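Local coordinates for protein pumilio homology domain family member 4 (Saccharomyces cerevisiae, PDB 3BWT) that binds single-stranded messenger RNA through its Pumilio homology domain, the part present here, a curved array of helical repeats, at residues Gly13-His16 with Ser17-Asp21; Gly24-Phe27 with Leu28-Gln31. All coordinates share one frame; numbering follows the deposited sequence.

Interaction 1: Gly13-His16 with Ser17-Asp21; sequences GSIH and SLCKD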
loop_
_atom_site.group_PDB
_atom_site.type_symbol
_atom_site.label_atom_id
_atom_site.label_comp_id
_atom_site.label_asym_id
_atom_site.label_seq_id
_atom_site.Cartn_x
_atom_site.Cartn_y
_atom_site.Cartn_z
ATOM N N GLY A 13 14.741 -39.442 8.666
ATOM C CA GLY A 13 15.307 -39.395 10.003
ATOM C C GLY A 13 16.411 -38.364 10.122
ATOM O O GLY A 13 16.987 -38.183 11.191
ATOM N N SER A 14 16.695 -37.672 9.024
ATOM C CA SER A 14 17.763 -36.681 9.004
ATOM C C SER A 14 17.368 -35.482 8.153
ATOM O O SER A 14 18.201 -34.640 7.820
ATOM C CB SER A 14 19.046 -37.308 8.465
ATOM O OG SER A 14 19.211 -38.622 8.973
ATOM N N ILE A 15 16.087 -35.406 7.820
ATOM C CA ILE A 15 15.566 -34.345 6.962
ATOM C C ILE A 15 15.811 -32.946 7.525
ATOM O O ILE A 15 16.172 -32.024 6.787
ATOM C CB ILE A 15 14.064 -34.560 6.633
ATOM C CG1 ILE A 15 13.923 -35.643 5.553
ATOM C CG2 ILE A 15 13.419 -33.252 6.183
ATOM C CD1 ILE A 15 12.536 -36.203 5.389
ATOM N N HIS A 16 15.633 -32.784 8.830
ATOM C CA HIS A 16 15.804 -31.463 9.425
ATOM C C HIS A 16 17.216 -30.950 9.217
ATOM O O HIS A 16 17.421 -29.757 9.009
ATOM C CB HIS A 16 15.473 -31.479 10.912
ATOM C CG HIS A 16 15.860 -30.224 11.627
ATOM N ND1 HIS A 16 17.048 -30.097 12.315
ATOM C CD2 HIS A 16 15.223 -29.036 11.751
ATOM C CE1 HIS A 16 17.123 -28.886 12.838
ATOM N NE2 HIS A 16 16.027 -28.222 12.512
ATOM N N SER A 17 18.194 -31.849 9.276
ATOM C CA SER A 17 19.582 -31.433 9.143
ATOM C C SER A 17 19.837 -30.811 7.768
ATOM O O SER A 17 20.766 -30.030 7.592
ATOM C CB SER A 17 20.527 -32.604 9.384
ATOM O OG SER A 17 20.678 -33.375 8.208
ATOM N N LEU A 18 19.002 -31.153 6.793
ATOM C CA LEU A 18 19.142 -30.610 5.450
ATOM C C LEU A 18 18.563 -29.206 5.348
ATOM O O LEU A 18 18.839 -28.484 4.389
ATOM C CB LEU A 18 18.418 -31.500 4.446
ATOM C CG LEU A 18 18.936 -32.911 4.189
ATOM C CD1 LEU A 18 18.076 -33.572 3.117
ATOM C CD2 LEU A 18 20.396 -32.878 3.771
ATOM N N CYS A 19 17.749 -28.829 6.333
ATOM C CA CYS A 19 16.948 -27.609 6.246
ATOM C C CYS A 19 17.738 -26.359 6.619
ATOM O O CYS A 19 17.227 -25.239 6.565
ATOM C CB CYS A 19 15.682 -27.741 7.082
ATOM S SG CYS A 19 14.579 -29.057 6.492
ATOM N N LYS A 20 18.994 -26.583 6.992
ATOM C CA LYS A 20 19.986 -25.535 7.160
ATOM C C LYS A 20 20.415 -25.008 5.790
ATOM O O LYS A 20 20.145 -23.862 5.426
ATOM C CB LYS A 20 21.217 -26.129 7.852
ATOM C CG LYS A 20 20.895 -27.285 8.805
ATOM C CD LYS A 20 22.163 -28.041 9.214
ATOM C CE LYS A 20 21.886 -29.046 10.335
ATOM N NZ LYS A 20 23.048 -29.950 10.618
ATOM N N ASP A 21 21.098 -25.881 5.053
ATOM C CA ASP A 21 21.617 -25.617 3.718
ATOM C C ASP A 21 20.631 -25.046 2.735
ATOM O O ASP A 21 19.452 -25.388 2.734
ATOM C CB ASP A 21 22.146 -26.910 3.098
ATOM C CG ASP A 21 23.423 -27.364 3.727
ATOM O OD1 ASP A 21 24.021 -26.561 4.470
ATOM O OD2 ASP A 21 23.833 -28.517 3.478
#
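S17 folds back on S14 where the chain enters the short helix 15-18 of Pumilio repeat 1. Two bonds of unequal quality reach the carbonyl oxygen of S14: the hydroxyl S17 OG donates to S14 O at 2.8 Å, lying in the carbonyl plane, while the amide S17 N makes a weak bond to the same oxygen. With a chi1 of 83° the hydroxyl stands between the backbone N and the carbonyl carbon of its own residue, turned back toward S14.

Two backbone bonds of the i to i+3 kind follow, L18 N to I15 O at 3.0 Å and C19 N to H16 O at 2.9 Å, a spacing that makes the turn tight and 3-10-like.

Apolar contact within the turn is slight: I15 CG2 lies 4.4 Å from C19 SG. The H16 ring meets that of Y50, and E46 accepts bonds from the amides of G13 and I15. What results is a single weakly bonded turn, fastened at its start by a serine hydroxyl and a glutamate, with its apolar side chains packed against helix 22-34 and the nearby chain.

Interaction 2: Gly24-Phe27 with Leu28-Gln31; sequences GCRF and LQKQ
Q31 N donates to F27 O at 3.0 Å. L28 N to G24 O, Q29 N to C25 O (2.8 Å) and K30 N to R26 O complete four successive i to i+4 bonds of a regular alpha-helix, helix 22-34.

Q29 stretches back along this backbone, its NE2 3.5 Å from C25 CB; beyond the segments its side chain touches Y62, L63 and K66 of helix 60-70. One turn after F27, Q31 has a chi1 that sets its CG over one face of the F27 ring in a CH-pi contact, 4.1 Å from the centroid. The bend at chi2 (-47°) then swings the amide back along the ring, with Q31 NE2 3.6 Å from F27 CE1 and the amide plane 27° from that of the ring.

Across the ring from CE1, F27 CD2 meets L28 CD2 at 3.7 Å. K30 NZ comes to 4.1 Å from F27 CD1. Outside the helix, F3, Y11 and L18 also pack against F27. With F27 cut back to an alanine, Q31 CG would probably lose its aromatic face, and a gap is likely to open beside L28, F3 and Y11. The chemistry implies a helix whose backbone is bonded internally, leaving F27 and L28 to join it to the N-terminal chain and helix 15-18, and L28 and Q29 to helix 60-70 of the next repeat.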
loop_
_atom_site.group_PDB
_atom_site.type_symbol
_atom_site.label_atom_id
_atom_site.label_comp_id
_atom_site.label_asym_id
_atom_site.label_seq_id
_atom_site.Cartn_x
_atom_site.Cartn_y
_atom_site.Cartn_z
ATOM N N GLY A 24 20.387 -28.225 0.501
ATOM C CA GLY A 24 19.511 -29.183 1.141
ATOM C C GLY A 24 18.063 -28.760 1.013
ATOM O O GLY A 24 17.198 -29.568 0.669
ATOM N N CYS A 25 17.794 -27.492 1.292
ATOM C CA CYS A 25 16.445 -26.959 1.143
ATOM C C CYS A 25 15.930 -27.111 -0.282
ATOM O O CYS A 25 14.786 -27.520 -0.498
ATOM C CB CYS A 25 16.379 -25.493 1.575
ATOM S SG CYS A 25 16.253 -25.250 3.359
ATOM N N ARG A 26 16.768 -26.783 -1.257
ATOM C CA ARG A 26 16.332 -26.831 -2.647
ATOM C C ARG A 26 16.092 -28.271 -3.070
ATOM O O ARG A 26 15.135 -28.560 -3.795
ATOM C CB ARG A 26 17.315 -26.107 -3.572
ATOM C CG ARG A 26 17.219 -24.579 -3.465
ATOM C CD ARG A 26 18.114 -23.847 -4.461
ATOM N NE ARG A 26 18.014 -22.395 -4.302
ATOM C CZ ARG A 26 17.147 -21.623 -4.953
ATOM N NH1 ARG A 26 16.298 -22.155 -5.826
ATOM N NH2 ARG A 26 17.128 -20.314 -4.735
ATOM N N PHE A 27 16.943 -29.171 -2.582
ATOM C CA PHE A 27 16.733 -30.603 -2.759
ATOM C C PHE A 27 15.336 -30.995 -2.283
ATOM O O PHE A 27 14.561 -31.600 -3.022
ATOM C CB PHE A 27 17.778 -31.404 -1.986
ATOM C CG PHE A 27 17.517 -32.888 -1.980
ATOM C CD1 PHE A 27 17.748 -33.651 -3.111
ATOM C CD2 PHE A 27 17.036 -33.519 -0.844
ATOM C CE1 PHE A 27 17.505 -35.010 -3.112
ATOM C CE2 PHE A 27 16.790 -34.876 -0.840
ATOM C CZ PHE A 27 17.024 -35.625 -1.976
ATOM N N LEU A 28 15.022 -30.640 -1.042
ATOM C CA LEU A 28 13.737 -30.969 -0.457
ATOM C C LEU A 28 12.579 -30.353 -1.232
ATOM O O LEU A 28 11.561 -30.997 -1.463
ATOM C CB LEU A 28 13.693 -30.501 0.990
ATOM C CG LEU A 28 14.681 -31.214 1.901
ATOM C CD1 LEU A 28 14.455 -30.796 3.333
ATOM C CD2 LEU A 28 14.517 -32.704 1.745
ATOM N N GLN A 29 12.738 -29.097 -1.626
ATOM C CA GLN A 29 11.693 -28.406 -2.351
ATOM C C GLN A 29 11.446 -29.120 -3.664
ATOM O O GLN A 29 10.313 -29.172 -4.153
ATOM C CB GLN A 29 12.083 -26.947 -2.585
ATOM C CG GLN A 29 12.012 -26.091 -1.327
ATOM C CD GLN A 29 12.748 -24.770 -1.476
ATOM O OE1 GLN A 29 12.392 -23.941 -2.320
ATOM N NE2 GLN A 29 13.781 -24.565 -0.654
ATOM N N LYS A 30 12.514 -29.673 -4.230
ATOM C CA LYS A 30 12.419 -30.437 -5.463
ATOM C C LYS A 30 11.521 -31.625 -5.207
ATOM O O LYS A 30 10.481 -31.782 -5.839
ATOM C CB LYS A 30 13.809 -30.908 -5.906
ATOM C CG LYS A 30 13.868 -31.482 -7.322
ATOM C CD LYS A 30 15.295 -31.888 -7.704
ATOM C CE LYS A 30 15.812 -33.046 -6.843
ATOM N NZ LYS A 30 17.226 -33.462 -7.142
ATOM N N GLN A 31 11.932 -32.450 -4.251
ATOM C CA GLN A 31 11.171 -33.618 -3.832
ATOM C C GLN A 31 9.697 -33.309 -3.568
ATOM O O GLN A 31 8.815 -34.073 -3.950
ATOM C CB GLN A 31 11.816 -34.224 -2.591
ATOM C CG GLN A 31 13.267 -34.566 -2.800
ATOM C CD GLN A 31 13.512 -35.325 -4.105
ATOM O OE1 GLN A 31 12.897 -36.363 -4.372
ATOM N NE2 GLN A 31 14.430 -34.814 -4.917
#

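Interactions 1 and 2 follow in series along the chain, with centres about 10 Å apart, on helix 15-18 and helix 22-34 of Pumilio repeat 1. They meet through side chains: C19 SG lies 3.6 Å from L28 CD1, and I15 CG2 and L18 CD1 also pack on the methyls of L28. L28 gathers these three contacts, and C19 O also meets C25 SG. The short helix thus sits against the longer one at the N-terminal end of the elongated superhelix, the two contact centres about 37 and 33 Å from the centre of the chain. I15 and C19 pack on helix 37-47, and L28 and Q29 reach helix 60-70 in Pumilio repeat 2, consistent with the stacked repeats by which PUF domains present a continuous RNA-binding surface.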